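Local coordinates for protein putative arsenate reductase (Streptococcus mutans UA159, PDB 3FZ4) that probably works as an arsenate reductase or a related thiol-based redox protein of the ArsC family, with a thioredoxin-like fold, at residues Ile33-Asn38 / Arg97-Lys102; Ser43-Trp48 / Leu87-Gly92. The protein carries 1 engineered substitution. One frame throughout, in Å; residues are numbered along the deposited sequence.

Overall arrangement
Contact 1 lies in the thioredoxin-like sheet and contact 2 in the helical part of the chain inserted between strands 30-34 and 99-102, their centres about 11 Å apart. Both segments of contact 2 fall between those of contact 1 in the sequence. The indole of W48 joins the two: its CZ2 is 3.7 Å from CG2 of V101, and its CZ3 is 3.8 Å from CD1 of L99. A second junction brings CG2 of I35 to 4.0 Å from O of G92. In contact 1, R97 touches C13 and C16 of the disulfide. The bound sodium ion is about 5 Å from the side chain of L99 in contact 1 and about 14 Å from that of I45 in contact 2.

Contact 1. Residues Ile33-Asn38 / Arg97-Lys102; sequences IDIKKN and RPLLVK
The flat guanidinium of R97 lies beyond the methylene that touches I35: CD is 4.3 Å from CG2 of I35, while NH1 makes a weak hydrogen bond to O of K12. An arginine suits such a place because its aliphatic stem can lie against a hydrocarbon while its charged head reaches on toward polar atoms. A second flat group, the carboxylate of D34, is met from above its plane rather than within it: N of K37 donates to OD1 at 2.9 Å, the nitrogen 35° out of the plane, and the bond is fairly straight at 165°. N of K36 adds a weak bond to the same oxygen. This is an Asx motif, and with the backbone bond from N of N38 to O of D34 it folds the chain into a compact turn just where strand 30-34 ends.

The strand order 30-34, 5-9, 99-102, 105-109 and the CxxC at the start of helix 14-26 are those of a thioredoxin fold, and the cis peptide before P98 is the cis-proline of that fold, which here packs against C16. I35, in the turn that follows strand 30-34, meets L99 of strand 99-102. Strand 5-9 lies between those two strands, and the backbones of I35 and L99 bond to its E9 and Y8.

With CG1 of I35 anti to the backbone N (chi1 -157°), CD1 extends to CD1 of L99 at 4.1 Å, and the two side chains cross at about a right angle. CG2 branches separately toward R97, so a beta-branched isoleucine can serve both neighbours. L99 offers one methyl here and also packs on I109 of strand 105-109. The side chain of L99 is about 5 Å from the bound sodium ion.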
loop_
_atom_site.group_PDB
_atom_site.type_symbol
_atom_site.label_atom_id
_atom_site.label_comp_id
_atom_site.label_asym_id
_atom_site.label_seq_id
_atom_site.Cartn_x
_atom_site.Cartn_y
_atom_site.Cartn_z
ATOM N N ILE A 33 9.571 -0.578 5.077
ATOM C CA ILE A 33 8.793 -1.128 6.187
ATOM C C ILE A 33 8.112 -2.409 5.733
ATOM O O ILE A 33 7.520 -2.432 4.639
ATOM C CB ILE A 33 7.722 -0.138 6.637
ATOM C CG1 ILE A 33 8.361 1.179 7.101
ATOM C CG2 ILE A 33 6.851 -0.762 7.739
ATOM C CD1 ILE A 33 7.377 2.174 7.680
ATOM N N ASP A 34 8.136 -3.444 6.584
ATOM C CA ASP A 34 7.445 -4.690 6.242
ATOM C C ASP A 34 5.972 -4.521 6.521
ATOM O O ASP A 34 5.574 -4.260 7.655
ATOM C CB ASP A 34 8.066 -5.869 7.013
ATOM C CG ASP A 34 7.448 -7.213 6.644
ATOM O OD1 ASP A 34 6.231 -7.379 6.850
ATOM O OD2 ASP A 34 8.177 -8.109 6.179
ATOM N N ILE A 35 5.161 -4.636 5.472
ATOM C CA ILE A 35 3.757 -4.330 5.558
ATOM C C ILE A 35 2.969 -5.330 6.415
ATOM O O ILE A 35 1.918 -4.989 6.949
ATOM C CB ILE A 35 3.182 -4.181 4.120
ATOM C CG1 ILE A 35 1.919 -3.340 4.101
ATOM C CG2 ILE A 35 2.970 -5.537 3.442
ATOM C CD1 ILE A 35 1.378 -3.051 2.693
ATOM N N LYS A 36 3.478 -6.556 6.547
ATOM C CA LYS A 36 2.832 -7.527 7.419
ATOM C C LYS A 36 3.217 -7.270 8.881
ATOM O O LYS A 36 2.344 -7.257 9.755
ATOM C CB LYS A 36 3.147 -8.963 6.992
ATOM C CG LYS A 36 2.400 -10.033 7.805
ATOM C CD LYS A 36 2.606 -11.441 7.236
ATOM C CE LYS A 36 3.701 -12.228 7.973
ATOM N NZ LYS A 36 4.176 -13.467 7.237
ATOM N N LYS A 37 4.498 -7.056 9.147
ATOM C CA LYS A 37 4.925 -6.875 10.536
ATOM C C LYS A 37 4.482 -5.543 11.116
ATOM O O LYS A 37 4.210 -5.443 12.319
ATOM C CB LYS A 37 6.432 -6.930 10.615
ATOM C CG LYS A 37 7.020 -8.224 10.247
ATOM C CD LYS A 37 8.511 -8.086 10.499
ATOM C CE LYS A 37 9.233 -9.236 10.008
ATOM N NZ LYS A 37 10.699 -8.982 10.157
ATOM N N ASN A 38 4.451 -4.502 10.272
ATOM C CA ASN A 38 4.234 -3.135 10.705
ATOM C C ASN A 38 3.369 -2.355 9.723
ATOM O O ASN A 38 3.832 -1.397 9.108
ATOM C CB ASN A 38 5.596 -2.454 10.912
ATOM C CG ASN A 38 6.443 -3.162 11.960
ATOM O OD1 ASN A 38 6.067 -3.225 13.126
ATOM N ND2 ASN A 38 7.581 -3.708 11.539
ATOM N N ARG A 97 0.415 -4.117 -2.272
ATOM C CA ARG A 97 1.839 -3.790 -2.062
ATOM C C ARG A 97 2.540 -3.866 -3.418
ATOM O O ARG A 97 2.038 -4.545 -4.325
ATOM C CB ARG A 97 2.505 -4.744 -1.057
ATOM C CG ARG A 97 2.310 -6.196 -1.437
ATOM C CD ARG A 97 3.045 -7.105 -0.515
ATOM N NE ARG A 97 3.058 -8.472 -1.015
ATOM C CZ ARG A 97 2.285 -9.448 -0.556
ATOM N NH1 ARG A 97 2.414 -10.661 -1.077
ATOM N NH2 ARG A 97 1.427 -9.224 0.430
ATOM N N PRO A 98 3.647 -3.156 -3.591
ATOM C CA PRO A 98 4.188 -2.173 -2.648
ATOM C C PRO A 98 3.355 -0.907 -2.536
ATOM O O PRO A 98 2.468 -0.643 -3.367
ATOM C CB PRO A 98 5.552 -1.837 -3.236
ATOM C CG PRO A 98 5.377 -2.077 -4.726
ATOM C CD PRO A 98 4.427 -3.245 -4.836
ATOM N N LEU A 99 3.648 -0.111 -1.508
ATOM C CA LEU A 99 3.121 1.247 -1.411
ATOM C C LEU A 99 4.295 2.185 -1.273
ATOM O O LEU A 99 5.280 1.868 -0.597
ATOM C CB LEU A 99 2.285 1.448 -0.160
ATOM C CG LEU A 99 1.126 0.508 0.075
ATOM C CD1 LEU A 99 0.541 0.765 1.476
ATOM C CD2 LEU A 99 0.056 0.682 -1.003
ATOM N N LEU A 100 4.209 3.314 -1.967
ATOM C CA LEU A 100 5.165 4.400 -1.806
ATOM C C LEU A 100 4.438 5.613 -1.262
ATOM O O LEU A 100 3.403 6.008 -1.789
ATOM C CB LEU A 100 5.873 4.690 -3.131
ATOM C CG LEU A 100 7.097 5.600 -3.030
ATOM C CD1 LEU A 100 8.222 4.898 -2.311
ATOM C CD2 LEU A 100 7.539 6.066 -4.407
ATOM N N VAL A 101 4.963 6.143 -0.165
ATOM C CA VAL A 101 4.320 7.182 0.634
ATOM C C VAL A 101 5.322 8.306 0.798
ATOM O O VAL A 101 6.485 8.053 1.072
ATOM C CB VAL A 101 3.878 6.597 1.981
ATOM C CG1 VAL A 101 3.205 7.652 2.862
ATOM C CG2 VAL A 101 2.948 5.406 1.775
ATOM N N LYS A 102 4.869 9.548 0.631
ATOM C CA LYS A 102 5.754 10.710 0.776
ATOM C C LYS A 102 5.166 11.628 1.824
ATOM O O LYS A 102 4.059 12.134 1.664
ATOM C CB LYS A 102 5.948 11.473 -0.540
ATOM C CG LYS A 102 7.077 12.510 -0.484
ATOM C CD LYS A 102 7.343 13.121 -1.862
ATOM C CE LYS A 102 6.123 13.923 -2.363
ATOM N NZ LYS A 102 6.408 14.751 -3.581
#

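Contact 2. Residues Ser43-Trp48 / Leu87-Gly92; sequences SLIRNW and LLASDG
I45 sends its two branches to the helix of L88 and A89, and its first torsion places them: at chi1 -64° CG1 stands beside the backbone N while CG2 is anti to that nitrogen. CD1, carried outward by the extended chi2 of 170°, settles over the backbone at A89, 3.7 Å from its N and 4.0 Å from its CB, and beside CB of L88 at 3.9 Å. CG2 meets CD1 of L88 at 3.8 Å, and the side chains of I45 and L88 cross obliquely.

The side chains that meet are all hydrocarbon, and CD1 of I45 rests over a backbone amide without bonding to it. Alanine suits its position because its single methyl lets CD1 of I45 come right down onto the helix backbone, and the CA atoms of I45 and A89 are 7.3 Å apart. Isoleucine supplies two branches that reach different parts of the neighbouring helix, and the leucine's CD1 reaches CG2 of I45 across the gap between the helices.

O of L87 accepts from both N and OG of S90, the latter at 2.6 Å with the hydroxyl oxygen tilted 19° from the carbonyl plane. A serine can thus fold its hydroxyl back onto the carbonyl three residues earlier.

The two helices, 42-51 and 81-90, pack together further through I45 on A85, while L88 also rests on F60. Elsewhere on helix 42-51, W48 packs by P40 and F59 and hydrogen-bonds through NE1 to O of G104, between strands 99-102 and 105-109.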
loop_
_atom_site.group_PDB
_atom_site.type_symbol
_atom_site.label_atom_id
_atom_site.label_comp_id
_atom_site.label_asym_id
_atom_site.label_seq_id
_atom_site.Cartn_x
_atom_site.Cartn_y
_atom_site.Cartn_z
ATOM N N SER A 43 -5.657 5.317 11.047
ATOM C CA SER A 43 -5.954 6.723 10.756
ATOM C C SER A 43 -5.266 7.185 9.467
ATOM O O SER A 43 -5.812 7.994 8.704
ATOM C CB SER A 43 -5.469 7.603 11.908
ATOM O OG SER A 43 -4.048 7.511 12.054
ATOM N N LEU A 44 -4.049 6.691 9.255
ATOM C CA LEU A 44 -3.267 7.037 8.060
ATOM C C LEU A 44 -3.920 6.439 6.814
ATOM O O LEU A 44 -4.124 7.135 5.823
ATOM C CB LEU A 44 -1.850 6.521 8.251
ATOM C CG LEU A 44 -0.860 6.765 7.113
ATOM C CD1 LEU A 44 -0.875 8.197 6.734
ATOM C CD2 LEU A 44 0.535 6.253 7.447
ATOM N N ILE A 45 -4.288 5.165 6.888
ATOM C CA ILE A 45 -4.970 4.525 5.763
ATOM C C ILE A 45 -6.263 5.282 5.479
ATOM O O ILE A 45 -6.597 5.533 4.326
ATOM C CB ILE A 45 -5.279 3.051 6.067
ATOM C CG1 ILE A 45 -3.971 2.264 6.252
ATOM C CG2 ILE A 45 -6.137 2.463 4.950
ATOM C CD1 ILE A 45 -4.184 0.872 6.786
ATOM N N ARG A 46 -6.998 5.650 6.529
ATOM C CA ARG A 46 -8.238 6.370 6.313
ATOM C C ARG A 46 -8.016 7.668 5.540
ATOM O O ARG A 46 -8.796 8.001 4.655
ATOM C CB ARG A 46 -8.904 6.645 7.668
ATOM C CG ARG A 46 -10.151 7.503 7.567
ATOM C CD ARG A 46 -11.301 6.763 6.934
ATOM N NE ARG A 46 -12.512 7.597 6.926
ATOM C CZ ARG A 46 -13.260 7.890 7.992
ATOM N NH1 ARG A 46 -12.998 7.374 9.196
ATOM N NH2 ARG A 46 -14.312 8.680 7.827
ATOM N N ASN A 47 -6.947 8.385 5.868
ATOM C CA ASN A 47 -6.645 9.610 5.147
ATOM C C ASN A 47 -6.399 9.334 3.663
ATOM O O ASN A 47 -6.879 10.066 2.821
ATOM C CB ASN A 47 -5.459 10.332 5.760
ATOM C CG ASN A 47 -5.388 11.777 5.336
ATOM O OD1 ASN A 47 -6.269 12.576 5.662
ATOM N ND2 ASN A 47 -4.336 12.125 4.611
ATOM N N TRP A 48 -5.687 8.249 3.340
ATOM C CA TRP A 48 -5.484 7.896 1.956
ATOM C C TRP A 48 -6.815 7.574 1.299
ATOM O O TRP A 48 -7.058 7.985 0.153
ATOM C CB TRP A 48 -4.584 6.671 1.855
ATOM C CG TRP A 48 -3.218 6.807 2.459
ATOM C CD1 TRP A 48 -2.553 7.962 2.772
ATOM C CD2 TRP A 48 -2.364 5.735 2.833
ATOM N NE1 TRP A 48 -1.321 7.665 3.304
ATOM C CE2 TRP A 48 -1.167 6.300 3.329
ATOM C CE3 TRP A 48 -2.466 4.332 2.742
ATOM C CZ2 TRP A 48 -0.102 5.504 3.785
ATOM C CZ3 TRP A 48 -1.406 3.552 3.201
ATOM C CH2 TRP A 48 -0.244 4.143 3.709
ATOM N N LEU A 87 -10.098 -2.623 8.663
ATOM C CA LEU A 87 -9.835 -3.918 8.069
ATOM C C LEU A 87 -8.401 -3.989 7.540
ATOM O O LEU A 87 -7.623 -4.887 7.870
ATOM C CB LEU A 87 -10.814 -4.162 6.927
ATOM C CG LEU A 87 -10.824 -5.562 6.337
ATOM C CD1 LEU A 87 -11.029 -6.589 7.447
ATOM C CD2 LEU A 87 -11.949 -5.659 5.345
ATOM N N LEU A 88 -8.049 -3.026 6.699
ATOM C CA LEU A 88 -6.703 -2.959 6.141
ATOM C C LEU A 88 -5.626 -2.875 7.242
ATOM O O LEU A 88 -4.608 -3.594 7.185
ATOM C CB LEU A 88 -6.608 -1.767 5.188
ATOM C CG LEU A 88 -7.391 -1.926 3.874
ATOM C CD1 LEU A 88 -7.681 -0.589 3.205
ATOM C CD2 LEU A 88 -6.677 -2.860 2.882
ATOM N N ALA A 89 -5.882 -2.057 8.281
ATOM C CA ALA A 89 -4.895 -1.873 9.347
ATOM C C ALA A 89 -4.715 -3.143 10.151
ATOM O O ALA A 89 -3.659 -3.354 10.723
ATOM C CB ALA A 89 -5.316 -0.751 10.275
ATOM N N SER A 90 -5.737 -3.994 10.157
ATOM C CA SER A 90 -5.755 -5.204 10.998
ATOM C C SER A 90 -4.933 -6.339 10.422
ATOM O O SER A 90 -4.624 -7.292 11.123
ATOM C CB SER A 90 -7.208 -5.699 11.207
ATOM O OG SER A 90 -7.704 -6.365 10.050
ATOM N N ASP A 91 -4.612 -6.285 9.129
ATOM C CA ASP A 91 -3.890 -7.387 8.478
ATOM C C ASP A 91 -3.168 -6.830 7.276
ATOM O O ASP A 91 -3.793 -6.578 6.226
ATOM C CB ASP A 91 -4.837 -8.513 8.057
ATOM C CG ASP A 91 -4.132 -9.654 7.340
ATOM O OD1 ASP A 91 -2.878 -9.684 7.250
ATOM O OD2 ASP A 91 -4.862 -10.562 6.884
ATOM N N GLY A 92 -1.857 -6.635 7.406
ATOM C CA GLY A 92 -1.071 -6.123 6.303
ATOM C C GLY A 92 -1.164 -6.944 5.028
ATOM O O GLY A 92 -0.874 -6.411 3.957
#